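Local structure of JamJ (Lyngbya majuscula, 5DOZ) at residues A[249-254]-A[270-275]; A[137-142]-A[168-173]; A[91-96]-A[115-120]; A[82-87]-A[98-103]. The protein is an NADPH-dependent enoyl reductase domain of a polyketide synthase, associated with cyclopropane formation and probably reducing an enoyl substrate carried on an acyl carrier protein. All coordinates share one frame; numbering follows the deposited sequence.

Contact 1. Residues A[249-254]-A[270-275]. With NDP (NADPH dihydro-nicotinamide-adenine-dinucleotide phosphate), chain E.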
# COMPACT_ATOMS: atom_id res chain seq x y z
N TYR A 249 -12.62 -9.38 -9.04
CA TYR A 249 -11.23 -9.09 -9.42
C TYR A 249 -10.79 -7.74 -8.87
O TYR A 249 -11.13 -6.70 -9.43
CB TYR A 249 -11.09 -9.09 -10.95
CG TYR A 249 -9.67 -9.24 -11.47
CD1 TYR A 249 -8.59 -8.57 -10.88
CD2 TYR A 249 -9.41 -10.01 -12.60
CE1 TYR A 249 -7.30 -8.70 -11.37
CE2 TYR A 249 -8.13 -10.15 -13.10
CZ TYR A 249 -7.08 -9.49 -12.49
OH TYR A 249 -5.81 -9.65 -13.00
N ILE A 250 -10.03 -7.77 -7.78
CA ILE A 250 -9.43 -6.56 -7.22
C ILE A 250 -8.08 -6.33 -7.88
O ILE A 250 -7.12 -7.07 -7.64
CB ILE A 250 -9.24 -6.66 -5.70
CG1 ILE A 250 -10.50 -7.19 -5.01
CG2 ILE A 250 -8.83 -5.31 -5.12
CD1 ILE A 250 -10.22 -7.85 -3.67
N GLU A 251 -8.00 -5.29 -8.71
CA GLU A 251 -6.77 -4.91 -9.37
C GLU A 251 -6.25 -3.61 -8.75
O GLU A 251 -6.96 -2.60 -8.76
CB GLU A 251 -7.01 -4.72 -10.88
CG GLU A 251 -5.79 -4.30 -11.66
CD GLU A 251 -4.74 -5.39 -11.74
OE1 GLU A 251 -5.01 -6.42 -12.40
OE2 GLU A 251 -3.64 -5.21 -11.15
N ILE A 252 -5.03 -3.64 -8.21
CA ILE A 252 -4.45 -2.45 -7.56
C ILE A 252 -3.23 -1.91 -8.31
O ILE A 252 -2.59 -0.95 -7.87
CB ILE A 252 -4.10 -2.69 -6.07
CG1 ILE A 252 -2.87 -3.60 -5.92
CG2 ILE A 252 -5.30 -3.26 -5.32
CD1 ILE A 252 -2.37 -3.75 -4.50
N SER A 253 -2.95 -2.52 -9.46
CA SER A 253 -1.75 -2.25 -10.25
C SER A 253 -1.58 -0.79 -10.65
O SER A 253 -0.52 -0.20 -10.43
CB SER A 253 -1.74 -3.13 -11.49
OG SER A 253 -0.75 -2.71 -12.41
N LYS A 254 -2.62 -0.21 -11.26
CA LYS A 254 -2.59 1.18 -11.76
C LYS A 254 -1.62 1.38 -12.93
O LYS A 254 -1.26 2.51 -13.27
CB LYS A 254 -2.24 2.17 -10.64
CG LYS A 254 -3.15 2.10 -9.41
CD LYS A 254 -2.78 3.16 -8.39
CE LYS A 254 -1.43 2.89 -7.74
NZ LYS A 254 -1.34 3.58 -6.42
N ILE A 270 -18.17 -11.79 -13.91
CA ILE A 270 -17.30 -11.34 -12.83
C ILE A 270 -17.36 -9.84 -12.55
O ILE A 270 -17.58 -9.03 -13.46
CB ILE A 270 -15.84 -11.77 -13.04
CG1 ILE A 270 -15.32 -11.30 -14.40
CG2 ILE A 270 -15.69 -13.27 -12.86
CD1 ILE A 270 -13.84 -11.53 -14.61
N LYS A 271 -17.18 -9.48 -11.29
CA LYS A 271 -17.12 -8.09 -10.89
C LYS A 271 -15.67 -7.63 -10.93
O LYS A 271 -14.79 -8.24 -10.31
CB LYS A 271 -17.73 -7.90 -9.50
CG LYS A 271 -19.19 -8.32 -9.42
CD LYS A 271 -19.93 -7.60 -8.31
CE LYS A 271 -21.37 -8.07 -8.22
NZ LYS A 271 -22.21 -7.12 -7.43
N TYR A 272 -15.42 -6.58 -11.70
CA TYR A 272 -14.08 -6.04 -11.89
C TYR A 272 -13.94 -4.82 -11.01
O TYR A 272 -14.71 -3.86 -11.13
CB TYR A 272 -13.87 -5.70 -13.37
CG TYR A 272 -12.50 -5.18 -13.73
CD1 TYR A 272 -11.34 -5.85 -13.33
CD2 TYR A 272 -12.36 -4.03 -14.51
CE1 TYR A 272 -10.08 -5.38 -13.68
CE2 TYR A 272 -11.11 -3.55 -14.86
CZ TYR A 272 -9.98 -4.23 -14.44
OH TYR A 272 -8.74 -3.75 -14.80
N PHE A 273 -12.96 -4.86 -10.10
CA PHE A 273 -12.70 -3.76 -9.17
C PHE A 273 -11.28 -3.20 -9.31
O PHE A 273 -10.41 -3.55 -8.51
CB PHE A 273 -12.94 -4.19 -7.73
CG PHE A 273 -14.39 -4.38 -7.38
CD1 PHE A 273 -15.24 -3.29 -7.26
CD2 PHE A 273 -14.90 -5.66 -7.16
CE1 PHE A 273 -16.58 -3.46 -6.94
CE2 PHE A 273 -16.24 -5.84 -6.83
CZ PHE A 273 -17.07 -4.74 -6.72
N PRO A 274 -11.05 -2.35 -10.32
CA PRO A 274 -9.82 -1.58 -10.36
C PRO A 274 -9.98 -0.35 -9.47
O PRO A 274 -10.97 0.38 -9.61
CB PRO A 274 -9.73 -1.15 -11.82
CG PRO A 274 -11.16 -0.99 -12.24
CD PRO A 274 -11.91 -2.06 -11.49
N PHE A 275 -9.05 -0.12 -8.56
CA PHE A 275 -9.13 1.08 -7.73
C PHE A 275 -7.76 1.63 -7.37
O PHE A 275 -6.80 0.88 -7.20
CB PHE A 275 -9.96 0.83 -6.46
CG PHE A 275 -9.21 0.14 -5.36
CD1 PHE A 275 -9.10 -1.24 -5.34
CD2 PHE A 275 -8.59 0.88 -4.35
CE1 PHE A 275 -8.40 -1.88 -4.32
CE2 PHE A 275 -7.88 0.25 -3.34
CZ PHE A 275 -7.79 -1.13 -3.33
PA NDP E . 6.06 -4.24 -2.75
O1A NDP E . 7.29 -3.72 -3.47
O2A NDP E . 6.10 -4.47 -1.26
O5B NDP E . 5.63 -5.63 -3.42
C5B NDP E . 6.11 -6.04 -4.69
C4B NDP E . 6.12 -7.56 -4.69
O4B NDP E . 5.94 -8.03 -6.03
C3B NDP E . 7.43 -8.15 -4.19
O3B NDP E . 7.39 -8.48 -2.80
C2B NDP E . 7.56 -9.42 -4.99
O2B NDP E . 7.05 -10.49 -4.20
C1B NDP E . 6.64 -9.27 -6.19
N9A NDP E . 7.40 -9.23 -7.45
C8A NDP E . 8.53 -8.55 -7.69
N7A NDP E . 8.95 -8.75 -8.96
C5A NDP E . 8.06 -9.57 -9.55
C6A NDP E . 7.89 -10.19 -10.89
N6A NDP E . 8.77 -9.95 -11.88
N1A NDP E . 6.81 -10.99 -11.09
C2A NDP E . 5.91 -11.24 -10.12
N3A NDP E . 6.01 -10.71 -8.88
C4A NDP E . 7.04 -9.89 -8.55
O3 NDP E . 4.80 -3.30 -3.13
PN NDP E . 3.40 -3.20 -2.36
O1N NDP E . 3.05 -4.52 -1.74
O2N NDP E . 3.42 -1.97 -1.50
O5D NDP E . 2.36 -2.93 -3.56
C5D NDP E . 2.21 -3.85 -4.65
C4D NDP E . 1.64 -3.13 -5.88
O4D NDP E . 0.43 -2.45 -5.56
C3D NDP E . 2.58 -2.06 -6.41
O3D NDP E . 2.50 -2.10 -7.83
C2D NDP E . 2.00 -0.76 -5.88
O2D NDP E . 2.33 0.39 -6.67
C1D NDP E . 0.51 -1.06 -5.86
N1N NDP E . -0.21 -0.28 -4.85
C2N NDP E . -1.36 0.31 -5.22
C3N NDP E . -2.24 0.83 -4.28
C7N NDP E . -3.62 1.25 -4.72
O7N NDP E . -4.22 2.11 -4.10
N7N NDP E . -4.16 0.66 -5.78
C4N NDP E . -1.76 1.09 -2.87
C5N NDP E . -0.57 0.31 -2.57
C6N NDP E . 0.21 -0.27 -3.57
P2B NDP E . 7.49 -12.00 -4.48
O1X NDP E . 9.00 -12.00 -4.35
O2X NDP E . 6.76 -12.74 -3.40
O3X NDP E . 6.99 -12.30 -5.87

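Contact 2. Residues A[137-142]-A[168-173]. With NDP (NADPH dihydro-nicotinamide-adenine-dinucleotide phosphate), chain E.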
# COMPACT_ATOMS: atom_id res chain seq x y z
N ILE A 137 -0.98 2.34 4.16
CA ILE A 137 -1.21 1.90 2.78
C ILE A 137 -1.53 0.40 2.64
O ILE A 137 -2.51 0.05 1.99
CB ILE A 137 -0.08 2.32 1.81
CG1 ILE A 137 0.03 3.85 1.71
CG2 ILE A 137 -0.28 1.71 0.43
CD1 ILE A 137 -1.28 4.60 1.54
N PRO A 138 -0.72 -0.49 3.26
CA PRO A 138 -1.02 -1.91 3.11
C PRO A 138 -2.41 -2.31 3.59
O PRO A 138 -3.18 -2.89 2.83
CB PRO A 138 0.06 -2.58 3.99
CG PRO A 138 1.19 -1.61 3.98
CD PRO A 138 0.49 -0.28 4.08
N PHE A 139 -2.74 -1.99 4.84
CA PHE A 139 -4.02 -2.38 5.43
C PHE A 139 -5.23 -1.64 4.88
O PHE A 139 -6.28 -2.25 4.69
CB PHE A 139 -3.97 -2.33 6.96
CG PHE A 139 -3.36 -3.56 7.57
CD1 PHE A 139 -4.15 -4.69 7.81
CD2 PHE A 139 -2.01 -3.60 7.90
CE1 PHE A 139 -3.59 -5.83 8.38
CE2 PHE A 139 -1.45 -4.74 8.46
CZ PHE A 139 -2.25 -5.86 8.71
N PHE A 140 -5.10 -0.33 4.62
CA PHE A 140 -6.20 0.43 4.01
C PHE A 140 -6.48 -0.01 2.58
O PHE A 140 -7.64 -0.05 2.17
CB PHE A 140 -5.94 1.94 4.07
CG PHE A 140 -6.12 2.55 5.44
CD1 PHE A 140 -5.45 2.06 6.55
CD2 PHE A 140 -6.96 3.65 5.60
CE1 PHE A 140 -5.61 2.63 7.80
CE2 PHE A 140 -7.12 4.23 6.85
CZ PHE A 140 -6.44 3.73 7.95
N THR A 141 -5.44 -0.34 1.81
CA THR A 141 -5.61 -0.87 0.46
C THR A 141 -6.24 -2.27 0.51
O THR A 141 -7.19 -2.56 -0.21
CB THR A 141 -4.29 -0.93 -0.33
OG1 THR A 141 -3.68 0.37 -0.34
CG2 THR A 141 -4.51 -1.39 -1.78
N ALA A 142 -5.70 -3.12 1.38
CA ALA A 142 -6.20 -4.48 1.54
C ALA A 142 -7.65 -4.47 2.02
O ALA A 142 -8.49 -5.19 1.47
CB ALA A 142 -5.33 -5.28 2.49
N GLY A 168 0.27 -7.27 0.06
CA GLY A 168 -0.07 -8.69 0.07
C GLY A 168 -0.06 -9.26 1.48
O GLY A 168 -0.93 -10.06 1.84
N GLN A 169 0.92 -8.83 2.27
CA GLN A 169 1.03 -9.26 3.67
C GLN A 169 -0.15 -8.81 4.52
O GLN A 169 -0.62 -9.56 5.39
CB GLN A 169 2.36 -8.77 4.28
CG GLN A 169 3.56 -9.59 3.86
CD GLN A 169 3.63 -10.91 4.59
OE1 GLN A 169 3.85 -10.94 5.80
NE2 GLN A 169 3.44 -12.01 3.87
N ALA A 170 -0.64 -7.59 4.28
CA ALA A 170 -1.82 -7.10 5.00
C ALA A 170 -3.06 -7.89 4.61
O ALA A 170 -3.83 -8.33 5.47
CB ALA A 170 -2.02 -5.61 4.76
N ALA A 171 -3.24 -8.09 3.30
CA ALA A 171 -4.36 -8.87 2.77
C ALA A 171 -4.38 -10.29 3.34
O ALA A 171 -5.45 -10.81 3.65
CB ALA A 171 -4.31 -8.89 1.25
N ILE A 172 -3.21 -10.91 3.49
CA ILE A 172 -3.09 -12.20 4.16
C ILE A 172 -3.74 -12.12 5.55
O ILE A 172 -4.68 -12.86 5.83
CB ILE A 172 -1.62 -12.66 4.28
CG1 ILE A 172 -1.12 -13.19 2.93
CG2 ILE A 172 -1.47 -13.75 5.34
CD1 ILE A 172 0.39 -13.34 2.86
N GLN A 173 -3.25 -11.22 6.40
CA GLN A 173 -3.80 -11.04 7.75
C GLN A 173 -5.31 -10.82 7.75
O GLN A 173 -6.02 -11.41 8.55
CB GLN A 173 -3.11 -9.88 8.47
CG GLN A 173 -1.76 -10.23 9.07
CD GLN A 173 -1.32 -9.23 10.11
OE1 GLN A 173 -1.95 -9.08 11.16
NE2 GLN A 173 -0.21 -8.54 9.84
PA NDP E . 6.06 -4.24 -2.75
O1A NDP E . 7.29 -3.72 -3.47
O2A NDP E . 6.10 -4.47 -1.26
O5B NDP E . 5.63 -5.63 -3.42
C5B NDP E . 6.11 -6.04 -4.69
C4B NDP E . 6.12 -7.56 -4.69
O4B NDP E . 5.94 -8.03 -6.03
C3B NDP E . 7.43 -8.15 -4.19
O3B NDP E . 7.39 -8.48 -2.80
C2B NDP E . 7.56 -9.42 -4.99
O2B NDP E . 7.05 -10.49 -4.20
C1B NDP E . 6.64 -9.27 -6.19
N9A NDP E . 7.40 -9.23 -7.45
C8A NDP E . 8.53 -8.55 -7.69
N7A NDP E . 8.95 -8.75 -8.96
C5A NDP E . 8.06 -9.57 -9.55
C6A NDP E . 7.89 -10.19 -10.89
N6A NDP E . 8.77 -9.95 -11.88
N1A NDP E . 6.81 -10.99 -11.09
C2A NDP E . 5.91 -11.24 -10.12
N3A NDP E . 6.01 -10.71 -8.88
C4A NDP E . 7.04 -9.89 -8.55
O3 NDP E . 4.80 -3.30 -3.13
PN NDP E . 3.40 -3.20 -2.36
O1N NDP E . 3.05 -4.52 -1.74
O2N NDP E . 3.42 -1.97 -1.50
O5D NDP E . 2.36 -2.93 -3.56
C5D NDP E . 2.21 -3.85 -4.65
C4D NDP E . 1.64 -3.13 -5.88
O4D NDP E . 0.43 -2.45 -5.56
C3D NDP E . 2.58 -2.06 -6.41
O3D NDP E . 2.50 -2.10 -7.83
C2D NDP E . 2.00 -0.76 -5.88
O2D NDP E . 2.33 0.39 -6.67
C1D NDP E . 0.51 -1.06 -5.86
N1N NDP E . -0.21 -0.28 -4.85
C2N NDP E . -1.36 0.31 -5.22
C3N NDP E . -2.24 0.83 -4.28
C7N NDP E . -3.62 1.25 -4.72
O7N NDP E . -4.22 2.11 -4.10
N7N NDP E . -4.16 0.66 -5.78
C4N NDP E . -1.76 1.09 -2.87
C5N NDP E . -0.57 0.31 -2.57
C6N NDP E . 0.21 -0.27 -3.57
P2B NDP E . 7.49 -12.00 -4.48
O1X NDP E . 9.00 -12.00 -4.35
O2X NDP E . 6.76 -12.74 -3.40
O3X NDP E . 6.99 -12.30 -5.87

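Contact 3. Residues A[91-96]-A[115-120]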
# COMPACT_ATOMS: atom_id res chain seq x y z
N VAL A 91 -9.73 23.29 12.37
CA VAL A 91 -9.53 21.90 12.76
C VAL A 91 -9.89 21.71 14.23
O VAL A 91 -9.36 22.40 15.10
CB VAL A 91 -8.06 21.46 12.55
CG1 VAL A 91 -7.92 19.96 12.71
CG2 VAL A 91 -7.55 21.92 11.19
N SER A 92 -10.78 20.75 14.49
CA SER A 92 -11.27 20.51 15.85
C SER A 92 -10.87 19.16 16.44
O SER A 92 -10.90 18.97 17.66
CB SER A 92 -12.79 20.68 15.90
OG SER A 92 -13.42 20.03 14.80
N GLN A 93 -10.48 18.22 15.58
CA GLN A 93 -10.23 16.84 16.03
C GLN A 93 -8.78 16.54 16.46
O GLN A 93 -8.50 15.43 16.93
CB GLN A 93 -10.73 15.82 14.99
CG GLN A 93 -9.94 15.77 13.68
CD GLN A 93 -10.48 16.70 12.59
OE1 GLN A 93 -10.66 17.90 12.80
NE2 GLN A 93 -10.71 16.14 11.41
N TRP A 94 -7.89 17.53 16.33
CA TRP A 94 -6.46 17.32 16.60
C TRP A 94 -5.82 18.39 17.49
O TRP A 94 -6.21 19.56 17.47
CB TRP A 94 -5.67 17.20 15.29
CG TRP A 94 -6.09 16.06 14.41
CD1 TRP A 94 -6.63 16.16 13.15
CD2 TRP A 94 -6.01 14.66 14.70
NE1 TRP A 94 -6.89 14.91 12.65
CE2 TRP A 94 -6.52 13.97 13.57
CE3 TRP A 94 -5.55 13.91 15.80
CZ2 TRP A 94 -6.60 12.57 13.52
CZ3 TRP A 94 -5.63 12.53 15.74
CH2 TRP A 94 -6.14 11.87 14.61
N GLN A 95 -4.83 17.97 18.27
CA GLN A 95 -4.03 18.88 19.08
C GLN A 95 -2.55 18.54 18.97
O GLN A 95 -2.19 17.39 18.69
CB GLN A 95 -4.45 18.82 20.56
CG GLN A 95 -5.56 19.80 20.95
CD GLN A 95 -6.95 19.22 20.77
OE1 GLN A 95 -7.13 18.12 20.24
NE2 GLN A 95 -7.96 19.96 21.23
N ILE A 96 -1.71 19.54 19.19
CA ILE A 96 -0.27 19.34 19.35
C ILE A 96 -0.02 18.15 20.28
O ILE A 96 -0.66 18.03 21.34
CB ILE A 96 0.40 20.62 19.90
CG1 ILE A 96 0.28 21.76 18.88
CG2 ILE A 96 1.87 20.37 20.26
CD1 ILE A 96 0.40 23.16 19.47
N CYS A 115 -0.58 19.00 5.98
CA CYS A 115 -1.63 18.21 5.35
C CYS A 115 -2.97 18.44 6.01
O CYS A 115 -3.06 19.09 7.06
CB CYS A 115 -1.28 16.72 5.35
SG CYS A 115 -1.57 15.88 6.93
N SER A 116 -4.01 17.92 5.38
CA SER A 116 -5.37 17.94 5.88
C SER A 116 -5.52 17.04 7.10
O SER A 116 -4.83 16.02 7.21
CB SER A 116 -6.32 17.47 4.77
OG SER A 116 -7.63 17.26 5.26
N PRO A 117 -6.42 17.42 8.03
CA PRO A 117 -6.76 16.53 9.14
C PRO A 117 -7.51 15.27 8.69
O PRO A 117 -7.69 14.35 9.48
CB PRO A 117 -7.68 17.39 10.02
CG PRO A 117 -8.22 18.43 9.11
CD PRO A 117 -7.10 18.72 8.15
N ASN A 118 -7.95 15.25 7.43
CA ASN A 118 -8.61 14.07 6.85
C ASN A 118 -7.59 13.02 6.38
O ASN A 118 -7.95 11.87 6.10
CB ASN A 118 -9.53 14.47 5.68
CG ASN A 118 -10.81 15.18 6.14
OD1 ASN A 118 -11.50 14.72 7.06
ND2 ASN A 118 -11.14 16.27 5.48
N ASN A 119 -6.33 13.43 6.31
CA ASN A 119 -5.24 12.52 5.97
C ASN A 119 -4.56 11.90 7.20
O ASN A 119 -3.54 11.23 7.08
CB ASN A 119 -4.23 13.23 5.07
CG ASN A 119 -4.77 13.46 3.67
OD1 ASN A 119 -5.63 14.32 3.46
ND2 ASN A 119 -4.29 12.68 2.71
N LEU A 120 -5.16 12.10 8.37
CA LEU A 120 -4.57 11.64 9.63
C LEU A 120 -5.49 10.70 10.39
O LEU A 120 -6.70 10.91 10.45
CB LEU A 120 -4.22 12.83 10.53
CG LEU A 120 -3.31 13.95 10.01
CD1 LEU A 120 -3.25 15.06 11.05
CD2 LEU A 120 -1.91 13.43 9.71
O HOH W 1 -9.85 13.52 11.19

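Contact 4. Residues A[82-87]-A[98-103]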
# COMPACT_ATOMS: atom_id res chain seq x y z
N GLY A 82 4.12 10.05 12.89
CA GLY A 82 4.77 11.19 13.50
C GLY A 82 3.96 11.83 14.61
O GLY A 82 3.07 11.20 15.18
N VAL A 83 4.27 13.09 14.89
CA VAL A 83 3.64 13.80 16.00
C VAL A 83 3.21 15.19 15.53
O VAL A 83 3.96 15.90 14.85
CB VAL A 83 4.55 13.84 17.26
CG1 VAL A 83 5.92 14.46 16.96
CG2 VAL A 83 3.87 14.55 18.43
N ILE A 84 1.98 15.55 15.87
CA ILE A 84 1.42 16.85 15.54
C ILE A 84 2.15 17.97 16.29
O ILE A 84 2.29 17.93 17.52
CB ILE A 84 -0.10 16.88 15.81
CG1 ILE A 84 -0.82 15.86 14.91
CG2 ILE A 84 -0.66 18.29 15.64
CD1 ILE A 84 -2.32 15.82 15.06
N VAL A 85 2.63 18.96 15.54
CA VAL A 85 3.38 20.08 16.10
C VAL A 85 2.67 21.42 15.86
O VAL A 85 3.04 22.44 16.44
CB VAL A 85 4.83 20.09 15.56
CG1 VAL A 85 4.87 20.55 14.11
CG2 VAL A 85 5.74 20.96 16.42
N GLY A 86 1.65 21.42 14.99
CA GLY A 86 0.91 22.64 14.69
C GLY A 86 -0.47 22.39 14.12
O GLY A 86 -0.62 21.62 13.16
N VAL A 87 -1.48 23.02 14.71
CA VAL A 87 -2.84 22.86 14.24
C VAL A 87 -3.41 24.21 13.81
O VAL A 87 -3.46 25.14 14.60
CB VAL A 87 -3.77 22.24 15.32
CG1 VAL A 87 -5.16 22.00 14.75
CG2 VAL A 87 -3.18 20.94 15.86
N ASP A 98 -0.50 14.89 19.57
CA ASP A 98 -1.20 13.70 19.07
C ASP A 98 -0.27 12.88 18.18
O ASP A 98 0.31 13.40 17.22
CB ASP A 98 -2.46 14.08 18.28
CG ASP A 98 -3.62 14.51 19.18
OD1 ASP A 98 -3.62 14.20 20.39
OD2 ASP A 98 -4.56 15.15 18.65
N GLU A 99 -0.12 11.60 18.51
CA GLU A 99 0.68 10.69 17.70
C GLU A 99 -0.19 10.07 16.63
O GLU A 99 -1.19 9.42 16.92
CB GLU A 99 1.35 9.63 18.57
CG GLU A 99 2.60 10.14 19.27
CD GLU A 99 3.23 9.11 20.19
OE1 GLU A 99 4.45 9.22 20.45
OE2 GLU A 99 2.51 8.21 20.67
N VAL A 100 0.19 10.31 15.38
CA VAL A 100 -0.68 10.04 14.25
C VAL A 100 0.03 9.26 13.15
O VAL A 100 1.26 9.30 13.04
CB VAL A 100 -1.27 11.36 13.65
CG1 VAL A 100 -2.14 12.08 14.67
CG2 VAL A 100 -0.17 12.29 13.16
N MET A 101 -0.76 8.54 12.37
CA MET A 101 -0.30 7.99 11.12
C MET A 101 -0.78 8.91 10.00
O MET A 101 -1.90 9.43 10.06
CB MET A 101 -0.84 6.58 10.91
CG MET A 101 -0.36 5.58 11.96
SD MET A 101 -1.31 4.05 11.92
CE MET A 101 -2.84 4.57 12.67
N VAL A 102 0.08 9.15 9.02
CA VAL A 102 -0.30 9.92 7.84
C VAL A 102 -0.62 8.93 6.72
O VAL A 102 0.06 7.92 6.57
CB VAL A 102 0.81 10.88 7.37
CG1 VAL A 102 0.31 11.72 6.20
CG2 VAL A 102 1.27 11.79 8.51
N ILE A 103 -1.67 9.23 5.96
CA ILE A 103 -2.04 8.41 4.81
C ILE A 103 -2.39 9.31 3.63
O ILE A 103 -3.25 10.19 3.73
CB ILE A 103 -3.26 7.48 5.09
CG1 ILE A 103 -3.24 6.94 6.53
CG2 ILE A 103 -3.31 6.33 4.10
CD1 ILE A 103 -4.22 7.63 7.46

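Contact 1. Residues A[249-254]-A[270-275]
Lys271 O takes the N-H of Tyr249 at 2.8 Å, the first of four backbone bonds that join 271-275 in parallel to 249-251. Tyr272 follows; a trans chi1 of -178° swings its ring toward Tyr249, where it turns an edge to the Tyr249 face, a T-shaped pair with planes at 86°. Tyr272 OH bonds Trp258 O and Tyr249 OH bonds Asn239. Phe273 works through its backbone: its N donates to Tyr249 O, and its O receives Glu251 N from above the carbonyl plane. Pro274 has no N-H to give, but its CA lies 3.4 Å from Glu251 O in a CA-H...O contact. Phe275 N donates to that same oxygen. The Phe275 ring meets Ile250 CG2 at its edge, CE1 to CG2 being 3.5 Å, while NADPH N7N lies over one ring face. N7N bonds both Phe275 O (3.0 Å) and Ile252 O (3.1 Å), fixing the nicotinamide carboxamide. With helix 260-266 between them, strands 247-251 and 271-274 form the last beta-alpha-beta unit of the Rossmann sheet, 271-274 at its edge; helix 136-149 packs on Ile250, Phe273 and Phe275 through Leu146, Leu149 and Thr141, helix 235-242 on Tyr249, and strand 223-228 flanks 247-251.

Contact 2. Residues A[137-142]-A[168-173]
Ala170 CB sits squarely over the Phe139 ring, 3.6 Å from its centroid and only 6° off the normal, a CH-pi contact between two helices of the nucleotide-binding part of this medium-chain dehydrogenase/reductase fold. Helices 137-142 and 168-173 cross at -56° with their axes 7.9 Å apart, a close approach made possible by the small residues Ala142, Ala170 and Ala171.

Phe139 can be followed outward. From CB, a chi1 of -83° sets CG anti to the carbonyl carbon and carries the ring over Ala170. CG, CD1, CD2 and CE2 all lie at nearly equal distances from Ala170 CB, as expected for a methyl group centred on the face. CE1 also passes near Ala170 O. At the tip, CZ meets the amide of Gln173, with NE2 at 3.6 Å and near the ring plane; ring and amide planes stand 88° apart. Gln173 OE1 is engaged by His305 N, which helps hold that amide in place, and Phe299 makes an edge-to-face pair with Phe139.

The same Ala170 methyl also touches Pro138 CB, and Ala142 CB rests 3.6 Å from Ala171 N. The cofactor side of helix 137-142 carries Ile137 and Thr141. Ile137 O accepts from both Thr141 N and Thr141 OG1, which arrive from opposite faces of the carbonyl plane. Thr141 OG1 lies 2.6 Å from Ile137 O, a bond that steadies the hydroxyl. On the cofactor side, Thr141 OG1 comes within 3.3 Å of NADPH C4N, the hydride-bearing carbon of the nicotinamide.

Contact 3. Residues A[91-96]-A[115-120]
An indole N-H and an amide acting through a water converge on one proline carbonyl: Trp94 NE1 makes a weak hydrogen bond to Pro117 O at 3.3 Å, straight (166°) and with the oxygen in the indole plane, while Gln93 NE2 donates to a water that in turn donates to the same oxygen. Gln93 places its amide there by bending at chi2 (-91°), and its CG lies against one face of the Trp94 ring. The opposite face receives Leu120 CD1, 4.1 Å from the centroid of the five-membered ring, so the indole is sandwiched between its chain neighbour Gln93 and Leu120 at the start of strand 120-122. Further along the ring, CZ2 reaches Leu120 CB. Pro117 CB is the shared apolar knuckle, touching Trp94 CD1 at 3.5 Å and Val91 CG1 at 3.7 Å. Next to it in the chain, Ser116 OG accepts from Asn118 N, an ST turn.

Two connections of the GroES-like part thus meet at the surface; Trp94 and Leu120 also pack on Val100, Pro117 and Leu120 on Val37. The contact is mostly apolar, its polar share resting on a single carbonyl, so the indole's position probably owes more to the groups on its faces than to its N-H.

Contact 4. Residues A[82-87]-A[98-103]
Gly82 and Val100 bond each other twice, N to O both ways at 3.0 Å, as an antiparallel hydrogen-bonded pair. A third bond, Ile84 N to Asp98 O, is likewise 3.0 Å long and almost linear at the hydrogen. Between them lies the non-hydrogen-bonded pair Val83 and Glu99, backed by CA-H...O contacts from Glu99 CA to Gly82 O and from Val83 CA to Asp98 O.

Packing gathers around Ile84. Its CG1 stands anti to the carbonyl carbon (chi1 -63°) and the chain runs on extended, carrying CD1 alongside Asp98 CB at 3.7 Å and across Val100 CG1 at 3.8 Å. The carboxylate of Asp98 turns to Gln95 N, inside the connecting loop, and Glu99 OE2 forms a salt bridge with Lys123.

The paired region is short, running from Gly82 and Val100 to Ile84, whose backbone also bonds Gly97, and the segment axes make 110°, a strong twist. At Val85 and Gly86 a classic beta bulge faces Lys38 of strand 37-45. Strands 79-87 and 99-103 form a beta hairpin with a long connecting loop, part of the curled sheet characteristic of the GroES-like domain of this reductase family.

In the fold
From the N terminus, strand 79-87 comes first and contact 4 closes its loop by pairing it with strand 99-103. Contact 3 begins inside that loop and ends beyond strand 99-103, so the two cross; Trp94 packs on Ile84 and Val100, and their centres lie 8 Å apart. Both belong to the GroES-like part. Contact 2 opens after they have closed and joins helices 136-149 and 166-177, closing a loop that contains strand 157-160; Ile137 touches Ile103, linking it to contact 4. Contact 1, last in the series, closes the loop holding helix 260-266 and pairs the final two strands of the Rossmann sheet. Phe275 packs on Thr141, and contacts 1 and 2 both touch the NADPH.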